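Local coordinates for hypothetical protein AGR_pAT_315 (Agrobacterium tumefaciens str. C58, PDB 1VQY) that is of unknown function but belongs to the NIPSNAP family, whose members have the dimeric alpha/beta-barrel type of fold, at residues M13-R18 and I64-Y69; E17-I22 and E103-L108. All blocks are in the same frame, centred on the assembly; numbering follows the deposited sequence.

Overall arrangement
Contacts 1 and 2 lie on the two edges of strand 14-22, an inner strand of the antiparallel sheet, which pairs with strand 62-69 in contact 1 and with strand 99-109 in contact 2. Their centres are 8 Å apart, and Glu-17 and Arg-18 belong to both. Two bonds tie them further: Val-15 O lies 2.8 Å from Leu-107 N, and Glu-16 OE2 lies 2.9 Å from Asn-104 ND2, each a probable hydrogen bond. One sheet face, with Glu-16, Arg-18, His-65 and Asn-104, carries a polar network beneath helix 72-84; the other, with Glu-17, Met-66 and Arg-105, meets the second subunit. The function is unknown, so neither contact can be tied to an active site.

Contact 1 of 2, residues M13-R18 and I64-Y69; sequences MIVEER and IHMWGY
Arg-18 crosses the ring of His-65 on the neighbouring antiparallel strand. Its CB sits over one face of the imidazole, 4.0 Å from the ring centroid and 19° off the normal, a CH-pi contact. With CG beside the backbone N (chi1 -55°), the chain runs on past the imidazole, and Arg-18 CD lies 3.8 Å from His-65 CE1. A bend at chi3 (66°) then turns the guanidinium toward strand 99-109, with His-65 CE1 at its edge. NE and NH2 bond to Tyr-20 OH, while NH1 forms a salt bridge with Glu-16 OE2 at 3.0 Å, reaching that oxygen from above the carboxylate plane. Glu-16 OE2 also receives Arg-75 of helix 72-84 and Asn-104, so several donors converge on one buried oxygen. Its other oxygen, OE1, accepts a water that also bonds Tyr-69 OH.

These groups line the helix-covered face of a ferredoxin-like sheet, as expected for a dimeric alpha/beta-barrel family. Here strands 14-18 and 64-69 are joined by six backbone hydrogen bonds, from the Ile-14/Tyr-69, Glu-16/Trp-67 and Arg-18/His-65 pairs. Along strand 64-69, Trp-67 NE1 donates to His-65 ND1 at 3.0 Å close to both ring planes, which fixes the turn of the imidazole beneath Arg-18. Farther along, Ile-14 CD1 reaches Tyr-69 CB at 3.7 Å. On the reverse face Val-15 CG1 packs 3.9 Å from Met-66 CG, and the selenomethionine methyl CE of Met-66 lies 3.9 Å from Glu-17 CD, whose carboxylate is salt-bridged to Arg-105; Met-66 of the second subunit packs against this same Met-66 side chain.

Contact 2 of 2, residues E17-I22 and E103-L108; sequences ERIYRI and ENRILL
Glu-17 and Arg-105 face each other as a hydrogen-bonded pair of antiparallel strands, joining the first and last strands of the ferredoxin-like sheet. Their side chains run side by side and end in a salt bridge. Arg-105 NE donates to Glu-17 OE1 at 2.9 Å, and NH2 weakly to the same oxygen. The carboxylate and guanidinium planes are 83° apart, and NE meets OE1 from above the carboxylate plane. Ile-19 CD1 packs over the centre of one guanidinium face, 3.8 Å above it, and Leu-107 CD1 lies 3.5 Å from Glu-17 OE1, across the carboxylate plane from Arg-105 NE.

Backbone bonds of the Glu-17/Arg-105 and Ile-19/Glu-103 pairs hold this first shell in register. Between them, on the opposite face, Asn-104 CB touches Arg-18 CG at 3.9 Å; OD1 accepts from Gly-58 N of the third subunit, and ND2 bonds Asp-56 O of that subunit and Glu-16 OE2 of its own chain. Ile-106 to Leu-108 extend the sheet by pairing antiparallel with a strand of the second subunit; Glu-17 OE2 has a long, weak ion pair with Arg-105 of that subunit. A water donates to Ile-19 O at 2.8 Å and to Glu-103 OE2 at 3.2 Å.

Contact 1 of 2, residues M13-R18 and I64-Y69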
loop_
_atom_site.group_PDB
_atom_site.type_symbol
_atom_site.label_atom_id
_atom_site.label_comp_id
_atom_site.label_asym_id
_atom_site.label_seq_id
_atom_site.Cartn_x
_atom_site.Cartn_y
_atom_site.Cartn_z
HETATM N N MSE B 13 -1.948 21.749 21.708
HETATM C CA MSE B 13 -0.881 20.789 21.540
HETATM C C MSE B 13 -1.124 19.896 20.325
HETATM O O MSE B 13 -2.232 19.409 20.093
HETATM C CB MSE B 13 -0.754 19.934 22.795
HETATM C CG MSE B 13 0.564 19.171 22.889
HETATM SE SE MSE B 13 0.433 17.537 24.016
HETATM C CE MSE B 13 -0.863 16.503 22.955
ATOM N N ILE B 14 -0.074 19.681 19.551
ATOM C CA ILE B 14 -0.134 18.744 18.450
ATOM C C ILE B 14 0.826 17.621 18.746
ATOM O O ILE B 14 1.728 17.772 19.570
ATOM C CB ILE B 14 0.110 19.435 17.088
ATOM C CG1 ILE B 14 1.508 20.051 16.995
ATOM C CG2 ILE B 14 -0.937 20.541 16.884
ATOM C CD1 ILE B 14 2.561 19.119 16.477
ATOM N N VAL B 15 0.591 16.479 18.111
ATOM C CA VAL B 15 1.402 15.284 18.300
ATOM C C VAL B 15 1.948 14.793 16.945
ATOM O O VAL B 15 1.195 14.596 16.001
ATOM C CB VAL B 15 0.563 14.166 18.975
ATOM C CG1 VAL B 15 1.274 12.810 18.911
ATOM C CG2 VAL B 15 0.246 14.546 20.418
ATOM N N GLU B 16 3.257 14.596 16.859
ATOM C CA GLU B 16 3.846 14.015 15.671
ATOM C C GLU B 16 4.133 12.536 15.885
ATOM O O GLU B 16 4.796 12.158 16.843
ATOM C CB GLU B 16 5.138 14.719 15.283
ATOM C CG GLU B 16 5.897 13.974 14.169
ATOM C CD GLU B 16 7.179 14.651 13.751
ATOM O OE1 GLU B 16 7.768 15.407 14.552
ATOM O OE2 GLU B 16 7.584 14.427 12.602
ATOM N N GLU B 17 3.643 11.715 14.959
ATOM C CA GLU B 17 3.947 10.281 14.918
ATOM C C GLU B 17 4.954 9.995 13.809
ATOM O O GLU B 17 4.684 10.282 12.667
ATOM C CB GLU B 17 2.667 9.475 14.678
ATOM C CG GLU B 17 2.832 7.967 14.824
ATOM C CD GLU B 17 1.480 7.240 14.845
ATOM O OE1 GLU B 17 0.485 7.843 14.396
ATOM O OE2 GLU B 17 1.412 6.080 15.321
ATOM N N ARG B 18 6.121 9.479 14.172
ATOM C CA ARG B 18 7.112 8.995 13.219
ATOM C C ARG B 18 7.197 7.468 13.251
ATOM O O ARG B 18 7.157 6.857 14.299
ATOM C CB ARG B 18 8.461 9.624 13.516
ATOM C CG ARG B 18 8.370 11.146 13.530
ATOM C CD ARG B 18 9.636 11.788 14.000
ATOM N NE ARG B 18 10.728 11.560 13.064
ATOM C CZ ARG B 18 10.954 12.258 11.948
ATOM N NH1 ARG B 18 10.167 13.279 11.581
ATOM N NH2 ARG B 18 12.001 11.935 11.193
ATOM N N ILE B 64 8.014 3.092 16.337
ATOM C CA ILE B 64 7.047 4.213 16.336
ATOM C C ILE B 64 7.353 5.124 17.509
ATOM O O ILE B 64 7.413 4.655 18.652
ATOM C CB ILE B 64 5.595 3.704 16.494
ATOM C CG1 ILE B 64 5.171 2.885 15.271
ATOM C CG2 ILE B 64 4.600 4.868 16.731
ATOM C CD1 ILE B 64 3.858 2.127 15.469
ATOM N N HIS B 65 7.542 6.415 17.253
ATOM C CA HIS B 65 7.725 7.380 18.352
ATOM C C HIS B 65 6.870 8.632 18.201
ATOM O O HIS B 65 6.641 9.121 17.093
ATOM C CB HIS B 65 9.197 7.741 18.600
ATOM C CG HIS B 65 10.026 7.904 17.363
ATOM N ND1 HIS B 65 10.629 9.094 17.024
ATOM C CD2 HIS B 65 10.409 7.011 16.420
ATOM C CE1 HIS B 65 11.326 8.940 15.915
ATOM N NE2 HIS B 65 11.203 7.684 15.524
HETATM N N MSE B 66 6.377 9.118 19.339
HETATM C CA MSE B 66 5.485 10.264 19.380
HETATM C C MSE B 66 6.074 11.434 20.130
HETATM O O MSE B 66 6.674 11.269 21.199
HETATM C CB MSE B 66 4.155 9.881 20.008
HETATM C CG MSE B 66 3.122 9.413 18.999
HETATM SE SE MSE B 66 1.728 8.401 19.939
HETATM C CE MSE B 66 0.501 8.240 18.526
ATOM N N TRP B 67 5.866 12.621 19.564
ATOM C CA TRP B 67 6.437 13.865 20.078
ATOM C C TRP B 67 5.373 14.925 20.199
ATOM O O TRP B 67 4.639 15.158 19.235
ATOM C CB TRP B 67 7.519 14.365 19.139
ATOM C CG TRP B 67 8.669 13.400 19.016
ATOM C CD1 TRP B 67 8.795 12.405 18.107
ATOM C CD2 TRP B 67 9.837 13.331 19.853
ATOM N NE1 TRP B 67 9.972 11.726 18.307
ATOM C CE2 TRP B 67 10.631 12.270 19.373
ATOM C CE3 TRP B 67 10.285 14.062 20.959
ATOM C CZ2 TRP B 67 11.868 11.936 19.940
ATOM C CZ3 TRP B 67 11.494 13.721 21.541
ATOM C CH2 TRP B 67 12.279 12.667 21.031
ATOM N N GLY B 68 5.310 15.571 21.377
ATOM C CA GLY B 68 4.355 16.625 21.656
ATOM C C GLY B 68 4.965 17.971 21.323
ATOM O O GLY B 68 6.135 18.214 21.651
ATOM N N TYR B 69 4.186 18.831 20.655
ATOM C CA TYR B 69 4.590 20.208 20.374
ATOM C C TYR B 69 3.434 21.180 20.589
ATOM O O TYR B 69 2.259 20.790 20.571
ATOM C CB TYR B 69 5.093 20.365 18.942
ATOM C CG TYR B 69 6.345 19.611 18.600
ATOM C CD1 TYR B 69 7.598 20.087 18.979
ATOM C CD2 TYR B 69 6.288 18.441 17.868
ATOM C CE1 TYR B 69 8.761 19.405 18.650
ATOM C CE2 TYR B 69 7.438 17.746 17.537
ATOM C CZ TYR B 69 8.674 18.235 17.926
ATOM O OH TYR B 69 9.811 17.528 17.586
HETATM O O HOH W 1 9.720 15.272 16.238
#

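Contact 2 of 2, residues E17-I22 and E103-L108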
loop_
_atom_site.group_PDB
_atom_site.type_symbol
_atom_site.label_atom_id
_atom_site.label_comp_id
_atom_site.label_asym_id
_atom_site.label_seq_id
_atom_site.Cartn_x
_atom_site.Cartn_y
_atom_site.Cartn_z
ATOM N N GLU B 17 3.643 11.715 14.959
ATOM C CA GLU B 17 3.947 10.281 14.918
ATOM C C GLU B 17 4.954 9.995 13.809
ATOM O O GLU B 17 4.684 10.282 12.667
ATOM C CB GLU B 17 2.667 9.475 14.678
ATOM C CG GLU B 17 2.832 7.967 14.824
ATOM C CD GLU B 17 1.480 7.240 14.845
ATOM O OE1 GLU B 17 0.485 7.843 14.396
ATOM O OE2 GLU B 17 1.412 6.080 15.321
ATOM N N ARG B 18 6.121 9.479 14.172
ATOM C CA ARG B 18 7.112 8.995 13.219
ATOM C C ARG B 18 7.197 7.468 13.251
ATOM O O ARG B 18 7.157 6.857 14.299
ATOM C CB ARG B 18 8.461 9.624 13.516
ATOM C CG ARG B 18 8.370 11.146 13.530
ATOM C CD ARG B 18 9.636 11.788 14.000
ATOM N NE ARG B 18 10.728 11.560 13.064
ATOM C CZ ARG B 18 10.954 12.258 11.948
ATOM N NH1 ARG B 18 10.167 13.279 11.581
ATOM N NH2 ARG B 18 12.001 11.935 11.193
ATOM N N ILE B 19 7.274 6.863 12.072
ATOM C CA ILE B 19 7.054 5.425 11.895
ATOM C C ILE B 19 8.139 4.976 10.966
ATOM O O ILE B 19 8.129 5.356 9.803
ATOM C CB ILE B 19 5.647 5.123 11.277
ATOM C CG1 ILE B 19 4.545 5.714 12.152
ATOM C CG2 ILE B 19 5.398 3.629 11.150
ATOM C CD1 ILE B 19 3.218 5.881 11.434
ATOM N N TYR B 20 9.112 4.235 11.493
ATOM C CA TYR B 20 10.249 3.800 10.693
ATOM C C TYR B 20 10.198 2.299 10.526
ATOM O O TYR B 20 9.923 1.598 11.505
ATOM C CB TYR B 20 11.582 4.134 11.372
ATOM C CG TYR B 20 11.819 5.578 11.743
ATOM C CD1 TYR B 20 11.133 6.622 11.109
ATOM C CD2 TYR B 20 12.775 5.901 12.685
ATOM C CE1 TYR B 20 11.372 7.946 11.442
ATOM C CE2 TYR B 20 13.033 7.214 13.015
ATOM C CZ TYR B 20 12.318 8.233 12.391
ATOM O OH TYR B 20 12.566 9.529 12.731
ATOM N N ARG B 21 10.456 1.816 9.304
ATOM C CA ARG B 21 10.740 0.400 9.078
ATOM C C ARG B 21 12.237 0.236 9.111
ATOM O O ARG B 21 12.957 0.829 8.305
ATOM C CB ARG B 21 10.169 -0.113 7.749
ATOM C CG ARG B 21 10.678 -1.505 7.306
ATOM C CD ARG B 21 9.680 -2.271 6.338
ATOM N NE ARG B 21 9.276 -1.509 5.155
ATOM N N ILE B 22 12.704 -0.573 10.061
ATOM C CA ILE B 22 14.137 -0.842 10.244
ATOM C C ILE B 22 14.600 -2.019 9.390
ATOM O O ILE B 22 13.867 -2.965 9.150
ATOM C CB ILE B 22 14.453 -1.114 11.734
ATOM C CG1 ILE B 22 13.868 0.006 12.608
ATOM C CG2 ILE B 22 15.959 -1.263 11.962
ATOM C CD1 ILE B 22 14.179 1.424 12.095
ATOM N N GLU B 103 8.008 7.565 7.691
ATOM C CA GLU B 103 6.929 8.471 7.368
ATOM C C GLU B 103 6.545 9.117 8.669
ATOM O O GLU B 103 6.840 8.572 9.720
ATOM C CB GLU B 103 5.740 7.726 6.738
ATOM C CG GLU B 103 5.084 6.709 7.669
ATOM C CD GLU B 103 4.052 5.833 6.986
ATOM O OE1 GLU B 103 2.885 6.267 6.856
ATOM O OE2 GLU B 103 4.401 4.689 6.624
ATOM N N ASN B 104 5.912 10.283 8.601
ATOM C CA ASN B 104 5.366 10.930 9.791
ATOM C C ASN B 104 4.011 11.512 9.500
ATOM O O ASN B 104 3.573 11.545 8.349
ATOM C CB ASN B 104 6.280 12.030 10.308
ATOM C CG ASN B 104 6.479 13.143 9.307
ATOM O OD1 ASN B 104 6.189 12.977 8.137
ATOM N ND2 ASN B 104 7.000 14.274 9.760
ATOM N N ARG B 105 3.352 11.960 10.552
ATOM C CA ARG B 105 2.069 12.594 10.417
ATOM C C ARG B 105 1.758 13.430 11.631
ATOM O O ARG B 105 2.303 13.194 12.705
ATOM C CB ARG B 105 0.973 11.556 10.199
ATOM C CG ARG B 105 0.938 10.422 11.210
ATOM C CD ARG B 105 -0.007 9.363 10.709
ATOM N NE ARG B 105 -0.282 8.318 11.688
ATOM C CZ ARG B 105 -0.444 7.033 11.392
ATOM N NH1 ARG B 105 -0.332 6.614 10.127
ATOM N NH2 ARG B 105 -0.688 6.154 12.361
ATOM N N ILE B 106 0.879 14.405 11.453
ATOM C CA ILE B 106 0.504 15.280 12.542
ATOM C C ILE B 106 -0.901 14.901 13.005
ATOM O O ILE B 106 -1.854 14.887 12.214
ATOM C CB ILE B 106 0.577 16.771 12.126
ATOM C CG1 ILE B 106 2.021 17.146 11.705
ATOM C CG2 ILE B 106 0.056 17.691 13.245
ATOM C CD1 ILE B 106 3.092 17.075 12.794
ATOM N N LEU B 107 -0.994 14.595 14.299
ATOM C CA LEU B 107 -2.227 14.210 14.953
ATOM C C LEU B 107 -2.726 15.321 15.893
ATOM O O LEU B 107 -1.963 15.909 16.668
ATOM C CB LEU B 107 -1.986 12.933 15.744
ATOM C CG LEU B 107 -1.235 11.795 15.045
ATOM C CD1 LEU B 107 -1.043 10.610 15.971
ATOM C CD2 LEU B 107 -1.962 11.357 13.809
ATOM N N LEU B 108 -4.021 15.608 15.803
ATOM C CA LEU B 108 -4.680 16.549 16.687
ATOM C C LEU B 108 -5.499 15.770 17.706
ATOM O O LEU B 108 -6.439 15.088 17.332
ATOM C CB LEU B 108 -5.609 17.452 15.884
ATOM C CG LEU B 108 -4.982 18.203 14.703
ATOM C CD1 LEU B 108 -5.975 19.217 14.143
ATOM C CD2 LEU B 108 -3.658 18.910 15.087
HETATM O O HOH W 2 7.284 3.737 7.707
#